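Local atomic coordinates of acyl-CoA synthetase (AMP-forming)/AMP-acid ligase II-like protein (Dyadobacter fermentans, PDB entry 4GS5), a protein that probably acts as an ATP-dependent, AMP-forming ligase that activates a carboxylic acid, perhaps a medium-chain fatty acid, and joins it to coenzyme A. Residues C217-G222 with T229-D234; T182-H187 with A223-Q228; A113-G118 with Q135-N140; V83-G88 with A128-Q133. One frame throughout, in Å; residues are numbered along the deposited sequence.

How the interactions relate
Interactions 1 and 2 adjoin at one end of a beta hairpin: interaction 1 zips its arms together with backbone bonds, and interaction 2 sets its connecting loop against 182-187 by van der Waals contact. They meet, among other places, where I220 CG1 packs on T184 CG2, and G227 N probably bonds G222 O. Interactions 3 and 4 share helix 131-139, the first at its C-terminal end and the second at its start, and P115 packs on C84 and Q133 between them. Interactions 2 and 4 are buried, whereas 1 and 3 are partly open to solvent. Side-chain amides recur in 1, 3 and 4, tying to backbone atoms. The centres of interactions 1 and 3 lie about 35 Å apart.

Interaction 1: C217-G222 with T229-D234; sequences CLHISG and TVQTND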
loop_
_atom_site.group_PDB
_atom_site.type_symbol
_atom_site.label_atom_id
_atom_site.label_comp_id
_atom_site.label_asym_id
_atom_site.label_seq_id
_atom_site.Cartn_x
_atom_site.Cartn_y
_atom_site.Cartn_z
ATOM N N CYS A 217 -9.614 12.011 3.476
ATOM C CA CYS A 217 -8.372 11.231 3.519
ATOM C C CYS A 217 -8.106 10.625 4.903
ATOM O O CYS A 217 -8.273 11.280 5.934
ATOM C CB CYS A 217 -7.174 12.102 3.132
ATOM S SG CYS A 217 -7.088 12.596 1.393
ATOM N N LEU A 218 -7.627 9.391 4.906
ATOM C CA LEU A 218 -7.441 8.634 6.140
ATOM C C LEU A 218 -6.390 9.247 7.053
ATOM O O LEU A 218 -5.279 9.602 6.618
ATOM C CB LEU A 218 -7.030 7.202 5.806
ATOM C CG LEU A 218 -6.829 6.214 6.964
ATOM C CD1 LEU A 218 -8.135 6.003 7.735
ATOM C CD2 LEU A 218 -6.316 4.880 6.421
ATOM N N HIS A 219 -6.736 9.380 8.324
ATOM C CA HIS A 219 -5.696 9.578 9.334
ATOM C C HIS A 219 -5.765 8.487 10.404
ATOM O O HIS A 219 -6.838 7.956 10.705
ATOM C CB HIS A 219 -5.766 10.968 9.954
ATOM C CG HIS A 219 -7.051 11.247 10.658
ATOM N ND1 HIS A 219 -7.396 10.639 11.846
ATOM C CD2 HIS A 219 -8.087 12.062 10.337
ATOM C CE1 HIS A 219 -8.584 11.072 12.229
ATOM N NE2 HIS A 219 -9.021 11.943 11.335
ATOM N N ILE A 220 -4.612 8.138 10.966
ATOM C CA ILE A 220 -4.568 7.113 11.995
ATOM C C ILE A 220 -3.671 7.529 13.153
ATOM O O ILE A 220 -2.775 8.376 12.997
ATOM C CB ILE A 220 -4.118 5.718 11.443
ATOM C CG1 ILE A 220 -2.705 5.778 10.876
ATOM C CG2 ILE A 220 -5.115 5.181 10.378
ATOM C CD1 ILE A 220 -2.619 6.358 9.466
ATOM N N SER A 221 -3.927 6.940 14.317
ATOM C CA SER A 221 -3.118 7.183 15.498
ATOM C C SER A 221 -3.239 5.984 16.433
ATOM O O SER A 221 -4.219 5.241 16.370
ATOM C CB SER A 221 -3.537 8.478 16.211
ATOM O OG SER A 221 -4.791 8.329 16.856
ATOM N N GLY A 222 -2.235 5.803 17.290
ATOM C CA GLY A 222 -2.185 4.692 18.229
ATOM C C GLY A 222 -0.856 4.668 18.977
ATOM O O GLY A 222 -0.009 5.536 18.764
ATOM N N THR A 229 -1.363 11.717 15.655
ATOM C CA THR A 229 -2.145 11.289 14.505
ATOM C C THR A 229 -1.355 11.531 13.222
ATOM O O THR A 229 -0.697 12.560 13.063
ATOM C CB THR A 229 -3.538 11.951 14.443
ATOM O OG1 THR A 229 -3.438 13.217 13.790
ATOM C CG2 THR A 229 -4.104 12.141 15.844
ATOM N N VAL A 230 -1.404 10.549 12.331
ATOM C CA VAL A 230 -0.716 10.611 11.060
ATOM C C VAL A 230 -1.766 10.813 9.979
ATOM O O VAL A 230 -2.711 10.031 9.873
ATOM C CB VAL A 230 0.058 9.302 10.800
ATOM C CG1 VAL A 230 0.603 9.268 9.376
ATOM C CG2 VAL A 230 1.179 9.145 11.813
ATOM N N GLN A 231 -1.607 11.870 9.190
ATOM C CA GLN A 231 -2.561 12.197 8.136
ATOM C C GLN A 231 -2.034 11.682 6.804
ATOM O O GLN A 231 -0.967 12.110 6.366
ATOM C CB GLN A 231 -2.756 13.716 8.061
ATOM C CG GLN A 231 -3.770 14.143 6.997
ATOM C CD GLN A 231 -5.154 13.575 7.262
ATOM O OE1 GLN A 231 -5.817 13.968 8.218
ATOM N NE2 GLN A 231 -5.586 12.636 6.427
ATOM N N THR A 232 -2.754 10.754 6.170
ATOM C CA THR A 232 -2.336 10.260 4.857
ATOM C C THR A 232 -2.909 11.165 3.784
ATOM O O THR A 232 -3.672 12.086 4.084
ATOM C CB THR A 232 -2.828 8.833 4.575
ATOM O OG1 THR A 232 -4.258 8.834 4.397
ATOM C CG2 THR A 232 -2.450 7.898 5.715
ATOM N N ASN A 233 -2.536 10.912 2.533
ATOM C CA ASN A 233 -3.209 11.559 1.412
ATOM C C ASN A 233 -4.012 10.501 0.647
ATOM O O ASN A 233 -4.295 10.664 -0.543
ATOM C CB ASN A 233 -2.209 12.276 0.493
ATOM C CG ASN A 233 -1.479 13.426 1.190
ATOM O OD1 ASN A 233 -2.101 14.272 1.830
ATOM N ND2 ASN A 233 -0.147 13.462 1.054
ATOM N N ASP A 234 -4.367 9.415 1.337
ATOM C CA ASP A 234 -5.240 8.393 0.756
ATOM C C ASP A 234 -6.721 8.700 0.965
ATOM O O ASP A 234 -7.221 8.645 2.088
ATOM C CB ASP A 234 -4.941 7.005 1.341
ATOM C CG ASP A 234 -3.572 6.474 0.939
ATOM O OD1 ASP A 234 -3.095 6.794 -0.169
ATOM O OD2 ASP A 234 -2.974 5.737 1.739
#
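C217-G222 and T229-D234 run antiparallel as the arms of a beta hairpin, their strand axes 4.7 Å apart at closest approach and their N-to-C directions 155° apart. I220 and V230 form a hydrogen-bonded pair, with V230 N to I220 O at 2.7 Å, and H219 and Q231 form the non-hydrogen-bonded pair next to it. Farther on the pattern becomes irregular: L218 N bonds to D234 O, while L218 O takes T232 N. The same oxygen receives T232 OG1 at 2.6 Å, in the carbonyl plane on a lone pair, so two donors from one residue grip it. T232 OG1 also accepts D234 N, closing an ST turn, and the carboxylate of D234 reaches on to Y179. On the face of I220 and V230, the ethyl end of I220 swings back to the partner strand, its CD1 4.2 Å from V230 CB and close to the methyl of T232. T184 and E183, from the 182-187 loop, touch this face. On the other face the amide of Q231 stands nearly perpendicular to the H219 ring (87°), and its OE1 lies near the ring plane, 3.6 Å from CD2 at the edge. A bend at chi2 (61°) curls the glutamine so that NE2 can bond T232 O in its own strand and C217 O across the hairpin, the latter 3.0 Å away and approached from above the carbonyl plane.

Interaction 2: T182-H187 with A223-Q228; sequences TETVSH and AVTNGQ
T184 and T225 meet methyl to methyl, CG2 to CG2 at 3.8 Å, their side chains lying side by side and pointing the same way. This is where the loop between strands 175-180 and 187-192 touches the loop that closes the hairpin of strands 217-221 and 230-238. The first loop carries the end of the Tyr-Gly-x-Thr-Glu sequence characteristic of AMP-forming adenylating enzymes, which in relatives lies at the nucleotide site and probably does so here.

The remaining contacts set methyls and methines against carbonyl oxygens. V224 CB lies 3.6 Å from T184 O, and in return V185 CG2 comes 3.5 Å from V224 O. T225 CG2 also reaches E183 O at 3.7 Å. The two valines themselves are only loosely in touch.

Most hydrogen bonds are made inside each loop. V185 N bonds to T182 O, and V185 itself, at phi 67°, sits at the corner of a classic gamma turn whose closing bond, S186 N to T184 O, is weak. In the partner, T225 to Q228 form a type I' turn. T184 OG1 is 2.7 Å from S186 O, with M181 O the other possible acceptor; T225 OG1 is 2.6 Å from Q228 O, with G222 O as its alternative.

V224 O is bonded by Q61 of helix 59-72. In both threonines OG1 lies between the backbone N and the carbonyl carbon (chi1 60° and 65°) and CG2 beside the N, so hydroxyls serve their own backbones, methyls face each other, and two internally braced turns meet by shape.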
loop_
_atom_site.group_PDB
_atom_site.type_symbol
_atom_site.label_atom_id
_atom_site.label_comp_id
_atom_site.label_asym_id
_atom_site.label_seq_id
_atom_site.Cartn_x
_atom_site.Cartn_y
_atom_site.Cartn_z
ATOM N N THR A 182 6.030 3.662 7.193
ATOM C CA THR A 182 7.092 3.733 8.192
ATOM C C THR A 182 6.634 4.528 9.420
ATOM O O THR A 182 6.978 4.170 10.551
ATOM C CB THR A 182 8.418 4.315 7.627
ATOM O OG1 THR A 182 8.362 5.744 7.642
ATOM C CG2 THR A 182 8.656 3.845 6.213
ATOM N N GLU A 183 5.864 5.603 9.203
ATOM C CA GLU A 183 5.348 6.416 10.317
ATOM C C GLU A 183 4.439 5.644 11.284
ATOM O O GLU A 183 4.152 6.104 12.386
ATOM C CB GLU A 183 4.626 7.669 9.807
ATOM C CG GLU A 183 5.527 8.878 9.597
ATOM C CD GLU A 183 4.758 10.196 9.646
ATOM O OE1 GLU A 183 4.882 10.931 10.654
ATOM O OE2 GLU A 183 4.030 10.500 8.677
ATOM N N THR A 184 3.973 4.475 10.870
ATOM C CA THR A 184 3.168 3.643 11.760
ATOM C C THR A 184 3.955 2.402 12.168
ATOM O O THR A 184 3.388 1.432 12.680
ATOM C CB THR A 184 1.771 3.274 11.147
ATOM O OG1 THR A 184 1.932 2.549 9.920
ATOM C CG2 THR A 184 0.936 4.545 10.887
ATOM N N VAL A 185 5.272 2.488 11.963
ATOM C CA VAL A 185 6.220 1.389 12.140
ATOM C C VAL A 185 5.994 0.296 11.103
ATOM O O VAL A 185 6.841 0.067 10.230
ATOM C CB VAL A 185 6.172 0.785 13.557
ATOM C CG1 VAL A 185 7.321 -0.199 13.742
ATOM C CG2 VAL A 185 6.240 1.881 14.594
ATOM N N SER A 186 4.844 -0.362 11.209
ATOM C CA SER A 186 4.443 -1.421 10.294
ATOM C C SER A 186 2.959 -1.238 9.931
ATOM O O SER A 186 2.479 -0.118 9.727
ATOM C CB SER A 186 4.661 -2.787 10.962
ATOM O OG SER A 186 4.804 -3.826 10.010
ATOM N N HIS A 187 2.219 -2.334 9.883
ATOM C CA HIS A 187 0.839 -2.273 9.422
ATOM C C HIS A 187 -0.125 -1.649 10.456
ATOM O O HIS A 187 0.121 -1.711 11.670
ATOM C CB HIS A 187 0.378 -3.672 8.964
ATOM C CG HIS A 187 0.515 -4.743 10.012
ATOM N ND1 HIS A 187 0.360 -6.083 9.733
ATOM C CD2 HIS A 187 0.773 -4.665 11.340
ATOM C CE1 HIS A 187 0.506 -6.786 10.844
ATOM N NE2 HIS A 187 0.766 -5.950 11.830
ATOM N N ALA A 223 -0.669 3.685 19.853
ATOM C CA ALA A 223 0.631 3.497 20.472
ATOM C C ALA A 223 1.708 3.370 19.391
ATOM O O ALA A 223 2.825 3.844 19.585
ATOM C CB ALA A 223 0.636 2.291 21.396
ATOM N N VAL A 224 1.383 2.771 18.245
ATOM C CA VAL A 224 2.410 2.647 17.199
ATOM C C VAL A 224 2.873 3.987 16.628
ATOM O O VAL A 224 3.946 4.066 16.033
ATOM C CB VAL A 224 2.025 1.687 16.040
ATOM C CG1 VAL A 224 1.968 0.244 16.528
ATOM C CG2 VAL A 224 0.729 2.117 15.352
ATOM N N THR A 225 2.078 5.036 16.815
ATOM C CA THR A 225 2.479 6.381 16.393
ATOM C C THR A 225 2.858 7.318 17.544
ATOM O O THR A 225 2.949 8.535 17.357
ATOM C CB THR A 225 1.381 7.070 15.547
ATOM O OG1 THR A 225 0.210 7.298 16.350
ATOM C CG2 THR A 225 1.021 6.226 14.330
ATOM N N ASN A 226 3.084 6.759 18.730
ATOM C CA ASN A 226 3.337 7.569 19.915
ATOM C C ASN A 226 2.168 8.514 20.184
ATOM O O ASN A 226 2.345 9.633 20.674
ATOM C CB ASN A 226 4.657 8.338 19.770
ATOM C CG ASN A 226 5.777 7.466 19.218
ATOM O OD1 ASN A 226 6.042 6.378 19.735
ATOM N ND2 ASN A 226 6.421 7.928 18.146
ATOM N N GLY A 227 0.971 8.043 19.843
ATOM C CA GLY A 227 -0.260 8.767 20.102
ATOM C C GLY A 227 -0.481 9.981 19.218
ATOM O O GLY A 227 -1.476 10.685 19.367
ATOM N N GLN A 228 0.445 10.232 18.300
ATOM C CA GLN A 228 0.310 11.352 17.381
ATOM C C GLN A 228 -0.444 10.895 16.139
ATOM O O GLN A 228 -0.205 9.801 15.624
ATOM C CB GLN A 228 1.676 11.908 16.993
ATOM C CG GLN A 228 2.285 12.845 18.019
ATOM C CD GLN A 228 3.272 13.797 17.380
ATOM O OE1 GLN A 228 3.715 13.578 16.249
ATOM N NE2 GLN A 228 3.619 14.864 18.092
#

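Interaction 3: A113-G118 with Q135-N140; sequences ANPLAG and QSILEN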
loop_
_atom_site.group_PDB
_atom_site.type_symbol
_atom_site.label_atom_id
_atom_site.label_comp_id
_atom_site.label_asym_id
_atom_site.label_seq_id
_atom_site.Cartn_x
_atom_site.Cartn_y
_atom_site.Cartn_z
ATOM N N ALA A 113 14.587 -14.202 -3.565
ATOM C CA ALA A 113 13.295 -14.170 -4.251
ATOM C C ALA A 113 12.438 -15.369 -3.871
ATOM O O ALA A 113 11.205 -15.298 -3.867
ATOM C CB ALA A 113 13.493 -14.128 -5.758
ATOM N N ASN A 114 13.099 -16.478 -3.560
ATOM C CA ASN A 114 12.388 -17.693 -3.190
ATOM C C ASN A 114 12.855 -18.219 -1.843
ATOM O O ASN A 114 13.840 -18.956 -1.770
ATOM C CB ASN A 114 12.548 -18.772 -4.262
ATOM C CG ASN A 114 11.596 -19.945 -4.054
ATOM O OD1 ASN A 114 11.279 -20.317 -2.914
ATOM N ND2 ASN A 114 11.126 -20.526 -5.161
ATOM N N PRO A 115 12.146 -17.834 -0.777
ATOM C CA PRO A 115 12.485 -18.210 0.600
ATOM C C PRO A 115 12.428 -19.716 0.878
ATOM O O PRO A 115 13.021 -20.155 1.861
ATOM C CB PRO A 115 11.429 -17.479 1.436
ATOM C CG PRO A 115 10.361 -17.102 0.477
ATOM C CD PRO A 115 11.015 -16.894 -0.832
ATOM N N LEU A 116 11.727 -20.484 0.049
ATOM C CA LEU A 116 11.619 -21.925 0.266
ATOM C C LEU A 116 12.657 -22.700 -0.528
ATOM O O LEU A 116 12.870 -23.892 -0.296
ATOM C CB LEU A 116 10.224 -22.429 -0.110
ATOM C CG LEU A 116 9.070 -22.096 0.835
ATOM C CD1 LEU A 116 7.838 -22.898 0.423
ATOM C CD2 LEU A 116 9.441 -22.388 2.283
ATOM N N ALA A 117 13.306 -22.018 -1.462
ATOM C CA ALA A 117 14.178 -22.693 -2.419
ATOM C C ALA A 117 15.317 -23.445 -1.752
ATOM O O ALA A 117 15.661 -24.553 -2.167
ATOM C CB ALA A 117 14.723 -21.707 -3.451
ATOM N N GLY A 118 15.900 -22.847 -0.720
ATOM C CA GLY A 118 17.086 -23.417 -0.099
ATOM C C GLY A 118 16.851 -24.450 0.990
ATOM O O GLY A 118 17.757 -25.194 1.355
ATOM N N GLN A 135 5.027 -15.183 -5.435
ATOM C CA GLN A 135 4.873 -15.542 -6.840
ATOM C C GLN A 135 6.015 -16.453 -7.276
ATOM O O GLN A 135 5.821 -17.352 -8.091
ATOM C CB GLN A 135 4.819 -14.290 -7.719
ATOM C CG GLN A 135 4.163 -14.515 -9.094
ATOM C CD GLN A 135 5.142 -14.961 -10.161
ATOM O OE1 GLN A 135 6.356 -14.908 -9.972
ATOM N NE2 GLN A 135 4.614 -15.389 -11.308
ATOM N N SER A 136 7.213 -16.207 -6.732
ATOM C CA SER A 136 8.404 -16.992 -7.084
ATOM C C SER A 136 8.253 -18.423 -6.599
ATOM O O SER A 136 8.563 -19.366 -7.315
ATOM C CB SER A 136 9.673 -16.402 -6.457
ATOM O OG SER A 136 10.148 -15.286 -7.184
ATOM N N ILE A 137 7.805 -18.569 -5.360
ATOM C CA ILE A 137 7.532 -19.883 -4.802
ATOM C C ILE A 137 6.529 -20.641 -5.670
ATOM O O ILE A 137 6.708 -21.820 -5.947
ATOM C CB ILE A 137 6.969 -19.774 -3.381
ATOM C CG1 ILE A 137 8.067 -19.338 -2.409
ATOM C CG2 ILE A 137 6.335 -21.099 -2.959
ATOM C CD1 ILE A 137 7.541 -18.968 -1.032
ATOM N N LEU A 138 5.481 -19.949 -6.101
ATOM C CA LEU A 138 4.429 -20.555 -6.920
ATOM C C LEU A 138 4.863 -20.917 -8.343
ATOM O O LEU A 138 4.284 -21.813 -8.961
ATOM C CB LEU A 138 3.213 -19.629 -6.976
ATOM C CG LEU A 138 2.483 -19.479 -5.645
ATOM C CD1 LEU A 138 1.572 -18.255 -5.662
ATOM C CD2 LEU A 138 1.700 -20.761 -5.350
ATOM N N GLU A 139 5.873 -20.222 -8.865
ATOM C CA GLU A 139 6.313 -20.446 -10.244
ATOM C C GLU A 139 7.373 -21.532 -10.357
ATOM O O GLU A 139 7.502 -22.206 -11.392
ATOM C CB GLU A 139 6.849 -19.149 -10.846
ATOM C CG GLU A 139 5.758 -18.184 -11.247
ATOM C CD GLU A 139 5.053 -18.605 -12.525
ATOM O OE1 GLU A 139 5.744 -18.736 -13.565
ATOM O OE2 GLU A 139 3.814 -18.807 -12.481
ATOM N N ASN A 140 8.141 -21.682 -9.286
ATOM C CA ASN A 140 9.261 -22.606 -9.262
ATOM C C ASN A 140 8.769 -23.993 -8.841
ATOM O O ASN A 140 8.477 -24.237 -7.663
ATOM C CB ASN A 140 10.329 -22.072 -8.309
ATOM C CG ASN A 140 11.602 -22.885 -8.346
ATOM O OD1 ASN A 140 11.583 -24.069 -8.690
ATOM N ND2 ASN A 140 12.720 -22.253 -7.991
#
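N114 OD1 accepts L116 N at 3.0 Å, in the carbonyl plane, and across the contact it rests 3.4 Å from I137 CG1. The bond makes an Asx turn over the start of a type I beta turn from N114 to A117, in the loop that follows strand 105-109, and this turn packs on the C-terminal end of helix 131-139. With CG anti to the backbone N (chi1 -168°), the amide of N114 extends from the turn and crosses the isoleucine side chain at about a right angle. Its other end, ND2, is hydrogen-bonded to T143 OG1, so both ends of the amide are held and its rotation is fixed. That hydroxyl has the carbonyls of both I137 and N140 within hydrogen-bonding reach of its one proton, which links the asparagine to the helix end indirectly. ND2 further lies 3.6 Å from N140 CB, and the amide planes of N114 and N140 are turned 86° to each other, N140 OD1 being bonded by A142 N.

The apolar part centres on I137 CD1, which reaches P115 CG at 3.7 Å and L116 CG at 4.0 Å. M129 of strand 126-129 also touches both P115 and I137, continuing this patch inward, whereas A113 at the other edge is exposed. S136 turns its hydroxyl back to M132 O in the preceding turn of the helix, and its CB sits 3.2 Å from A113 O.

Interaction 4: V83-G88 with A128-Q133; sequences VCLNVG and AMVPMQ. With EDO (1,2-ethanediol), chain B.
The start of helix 131-139, where the chain leaves strand 126-129, receives the loop that continues from the parallel strand 80-83: C84 and L85 touch A128, M129, V130 and Q133. V130 occupies the N-cap position, and Q133, three residues on, with CG beside the backbone N (chi1 -77°) and an extended chain beyond, presents its amide so that OE1 accepts V130 N at 3.0 Å, the N3 side-chain half of a capping box. The other end of that amide crosses to the loop: NE2 donates to C84 O at 3.2 Å with an N-H...O angle of 166°, reaching the carbonyl from above its plane, and it also bonds T112 O. Three bonds thus fix the rotation of this buried amide.

A water spans C84 N and A128 O, accepting from the first and donating to the second at 2.7 Å.

Apolar contacts fill in around these bonds. C84 SG lies 3.9 Å from CB of selenomethionine M129 and has the methyl CE of the same residue beside it. The two branches of L85 divide, CD1 lying 3.8 Å from A128 CB and CD2 4.2 Å from V130 CG1. On the helix start, M132 N is hydrogen-bonded to O2 of an ethanediol, probably from the crystallisation liquor.

A glutamine amide and a water together satisfy the backbone O and N of C84, leaving its thiol and L85 to pack against the partner.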
loop_
_atom_site.group_PDB
_atom_site.type_symbol
_atom_site.label_atom_id
_atom_site.label_comp_id
_atom_site.label_asym_id
_atom_site.label_seq_id
_atom_site.Cartn_x
_atom_site.Cartn_y
_atom_site.Cartn_z
ATOM N N VAL A 83 11.690 -16.037 8.740
ATOM C CA VAL A 83 12.097 -14.654 8.526
ATOM C C VAL A 83 12.895 -14.550 7.225
ATOM O O VAL A 83 14.077 -14.892 7.201
ATOM C CB VAL A 83 12.987 -14.161 9.697
ATOM C CG1 VAL A 83 13.370 -12.688 9.507
ATOM C CG2 VAL A 83 12.275 -14.378 11.027
ATOM N N CYS A 84 12.248 -14.090 6.155
ATOM C CA CYS A 84 12.866 -14.030 4.826
ATOM C C CYS A 84 12.859 -12.615 4.271
ATOM O O CYS A 84 13.110 -12.406 3.087
ATOM C CB CYS A 84 12.146 -14.959 3.845
ATOM S SG CYS A 84 10.340 -14.638 3.697
ATOM N N LEU A 85 12.556 -11.652 5.134
ATOM C CA LEU A 85 12.689 -10.247 4.802
ATOM C C LEU A 85 14.030 -9.756 5.331
ATOM O O LEU A 85 14.522 -10.241 6.351
ATOM C CB LEU A 85 11.546 -9.467 5.431
ATOM C CG LEU A 85 10.196 -9.869 4.840
ATOM C CD1 LEU A 85 9.062 -9.340 5.679
ATOM C CD2 LEU A 85 10.131 -9.363 3.412
ATOM N N ASN A 86 14.618 -8.802 4.623
ATOM C CA ASN A 86 15.959 -8.319 4.917
ATOM C C ASN A 86 16.020 -7.734 6.323
ATOM O O ASN A 86 15.369 -6.728 6.602
ATOM C CB ASN A 86 16.371 -7.276 3.872
ATOM C CG ASN A 86 17.867 -7.049 3.831
ATOM O OD1 ASN A 86 18.504 -6.884 4.867
ATOM N ND2 ASN A 86 18.440 -7.052 2.625
ATOM N N VAL A 87 16.776 -8.377 7.215
ATOM C CA VAL A 87 16.861 -7.910 8.598
ATOM C C VAL A 87 17.802 -6.718 8.707
ATOM O O VAL A 87 17.994 -6.166 9.786
ATOM C CB VAL A 87 17.321 -9.015 9.574
ATOM C CG1 VAL A 87 16.228 -10.055 9.762
ATOM C CG2 VAL A 87 18.635 -9.644 9.099
ATOM N N GLY A 88 18.407 -6.333 7.590
ATOM C CA GLY A 88 19.156 -5.092 7.558
ATOM C C GLY A 88 18.172 -3.929 7.572
ATOM O O GLY A 88 18.567 -2.781 7.773
ATOM N N ALA A 128 6.127 -13.624 6.772
ATOM C CA ALA A 128 5.822 -12.345 6.125
ATOM C C ALA A 128 6.741 -12.210 4.928
ATOM O O ALA A 128 7.921 -12.535 5.014
ATOM C CB ALA A 128 6.007 -11.179 7.085
HETATM N N MSE A 129 6.211 -11.756 3.801
HETATM C CA MSE A 129 7.035 -11.650 2.615
HETATM C C MSE A 129 6.465 -10.625 1.657
HETATM O O MSE A 129 5.399 -10.066 1.909
HETATM C CB MSE A 129 7.193 -13.024 1.949
HETATM C CG MSE A 129 5.928 -13.619 1.364
HETATM SE SE MSE A 129 6.246 -15.427 0.617
HETATM C CE MSE A 129 6.992 -16.287 2.176
ATOM N N VAL A 130 7.204 -10.329 0.589
ATOM C CA VAL A 130 6.686 -9.433 -0.434
ATOM C C VAL A 130 6.024 -10.288 -1.499
ATOM O O VAL A 130 6.309 -11.482 -1.597
ATOM C CB VAL A 130 7.758 -8.494 -1.057
ATOM C CG1 VAL A 130 8.328 -7.558 0.013
ATOM C CG2 VAL A 130 8.861 -9.291 -1.753
ATOM N N PRO A 131 5.107 -9.692 -2.271
ATOM C CA PRO A 131 4.307 -10.440 -3.246
ATOM C C PRO A 131 5.163 -11.205 -4.248
ATOM O O PRO A 131 4.821 -12.337 -4.599
ATOM C CB PRO A 131 3.522 -9.333 -3.970
ATOM C CG PRO A 131 3.342 -8.280 -2.906
ATOM C CD PRO A 131 4.649 -8.299 -2.126
HETATM N N MSE A 132 6.258 -10.599 -4.708
HETATM C CA MSE A 132 7.134 -11.277 -5.638
HETATM C C MSE A 132 7.720 -12.562 -5.053
HETATM O O MSE A 132 7.993 -13.524 -5.778
HETATM C CB MSE A 132 8.271 -10.357 -6.074
HETATM C CG MSE A 132 8.825 -10.738 -7.397
HETATM SE SE MSE A 132 9.929 -9.334 -8.124
HETATM C CE MSE A 132 8.578 -8.232 -8.997
ATOM N N GLN A 133 7.939 -12.578 -3.747
ATOM C CA GLN A 133 8.447 -13.800 -3.124
ATOM C C GLN A 133 7.430 -14.930 -3.182
ATOM O O GLN A 133 7.792 -16.092 -3.392
ATOM C CB GLN A 133 8.905 -13.558 -1.687
ATOM C CG GLN A 133 10.263 -12.851 -1.608
ATOM C CD GLN A 133 10.615 -12.470 -0.187
ATOM O OE1 GLN A 133 9.792 -11.907 0.534
ATOM N NE2 GLN A 133 11.835 -12.781 0.229
HETATM C C1 EDO B . 5.795 -6.326 -6.217
HETATM O O1 EDO B . 5.559 -7.423 -7.108
HETATM C C2 EDO B . 5.902 -6.806 -4.768
HETATM O O2 EDO B . 7.051 -7.638 -4.554
HETATM O O HOH W 1 9.619 -13.055 7.027
#